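Sister chromatid cohesion protein (PDB 5T8V) probably loads cohesin onto chromatin as the Scc2 protein, whose C-terminal HEAT-repeat part this chain is. Local coordinates at residues N524-A527 with Q528-S531. Numbering follows the deposited sequence.
Sequences NEDA and QLSS
With chi1 near -157°, Asp526 holds CG roughly anti to its own N and brings the carboxylate beside the first turn of the helix, while Ser530, at chi1 62°, folds OG back between its N and carbonyl carbon, toward the carbonyl oxygens of the preceding turn. Asp526 OD1 thereby comes 3.4 Å from Gln528 N, and its CB lies 3.9 Å from Leu529 CB, the two side chains crossing at a slant. Aspartate suits this N-cap position, since its short side chain keeps the acidic group near the positive end of the helix dipole, which would probably stabilise its charge. Helix 527-550, one of the many helices of this HEAT-repeat protein, begins here after the loop that follows helix 509-520. Backbone bonds of its opening turn run from Ser530 N to Asp526 O (3.0 Å) and from Ser531 N to Ala527 O (2.9 Å). Ser530 OG lies 2.9 Å from Ala527 O and 3.1 Å from Asp526 O; its single proton can serve one of them at a time, and serine's small hydroxyl can thus supplement the main-chain bonding. Ala527, small and helix-favouring, rests its methyl on Arg312 of helix 305-315, whereas Leu529, buried and apolar, packs against Leu517 and Arg520 of helix 509-520.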
loop_
_atom_site.group_PDB
_atom_site.type_symbol
_atom_site.label_atom_id
_atom_site.label_comp_id
_atom_site.label_asym_id
_atom_site.label_seq_id
_atom_site.Cartn_x
_atom_site.Cartn_y
_atom_site.Cartn_z
ATOM N N ASN A 524 -50.600 -0.067 -11.942
ATOM C CA ASN A 524 -50.593 0.950 -10.896
ATOM C C ASN A 524 -50.936 0.323 -9.547
ATOM O O ASN A 524 -51.513 0.974 -8.675
ATOM C CB ASN A 524 -51.578 2.070 -11.237
ATOM C CG ASN A 524 -51.129 3.422 -10.711
ATOM O OD1 ASN A 524 -50.405 3.508 -9.717
ATOM N ND2 ASN A 524 -51.555 4.486 -11.381
ATOM N N GLU A 525 -50.568 -0.949 -9.384
ATOM C CA GLU A 525 -50.816 -1.686 -8.156
ATOM C C GLU A 525 -49.551 -2.188 -7.476
ATOM O O GLU A 525 -49.644 -2.735 -6.371
ATOM C CB GLU A 525 -51.737 -2.887 -8.435
ATOM C CG GLU A 525 -53.213 -2.607 -8.193
ATOM C CD GLU A 525 -53.571 -2.572 -6.717
ATOM O OE1 GLU A 525 -52.783 -3.091 -5.899
ATOM O OE2 GLU A 525 -54.641 -2.026 -6.376
ATOM N N ASP A 526 -48.383 -2.023 -8.091
ATOM C CA ASP A 526 -47.133 -2.493 -7.502
ATOM C C ASP A 526 -46.828 -1.675 -6.252
ATOM O O ASP A 526 -46.475 -0.495 -6.343
ATOM C CB ASP A 526 -46.003 -2.384 -8.521
ATOM C CG ASP A 526 -44.848 -3.320 -8.217
ATOM O OD1 ASP A 526 -44.672 -3.685 -7.036
ATOM O OD2 ASP A 526 -44.118 -3.691 -9.162
ATOM N N ALA A 527 -46.969 -2.300 -5.081
ATOM C CA ALA A 527 -46.751 -1.589 -3.826
ATOM C C ALA A 527 -45.298 -1.154 -3.680
ATOM O O ALA A 527 -45.017 -0.037 -3.225
ATOM C CB ALA A 527 -47.165 -2.470 -2.649
ATOM N N GLN A 528 -44.360 -2.023 -4.058
ATOM C CA GLN A 528 -42.945 -1.683 -3.953
ATOM C C GLN A 528 -42.612 -0.465 -4.809
ATOM O O GLN A 528 -41.978 0.490 -4.340
ATOM C CB GLN A 528 -42.100 -2.892 -4.361
ATOM C CG GLN A 528 -40.601 -2.670 -4.303
ATOM C CD GLN A 528 -40.069 -1.953 -5.525
ATOM O OE1 GLN A 528 -39.644 -0.800 -5.441
ATOM N NE2 GLN A 528 -40.092 -2.630 -6.671
ATOM N N LEU A 529 -43.043 -0.478 -6.070
ATOM C CA LEU A 529 -42.694 0.605 -6.983
ATOM C C LEU A 529 -43.363 1.913 -6.573
ATOM O O LEU A 529 -42.760 2.988 -6.688
ATOM C CB LEU A 529 -43.082 0.216 -8.411
ATOM C CG LEU A 529 -42.203 0.715 -9.560
ATOM C CD1 LEU A 529 -40.740 0.318 -9.385
ATOM C CD2 LEU A 529 -42.734 0.167 -10.875
ATOM N N SER A 530 -44.604 1.848 -6.085
ATOM C CA SER A 530 -45.276 3.062 -5.634
ATOM C C SER A 530 -44.645 3.607 -4.360
ATOM O O SER A 530 -44.609 4.827 -4.158
ATOM C CB SER A 530 -46.764 2.793 -5.419
ATOM O OG SER A 530 -46.961 1.820 -4.414
ATOM N N SER A 531 -44.143 2.727 -3.492
ATOM C CA SER A 531 -43.398 3.192 -2.327
ATOM C C SER A 531 -42.118 3.896 -2.758
ATOM O O SER A 531 -41.781 4.971 -2.245
ATOM C CB SER A 531 -43.084 2.019 -1.399
ATOM O OG SER A 531 -42.086 1.183 -1.961
#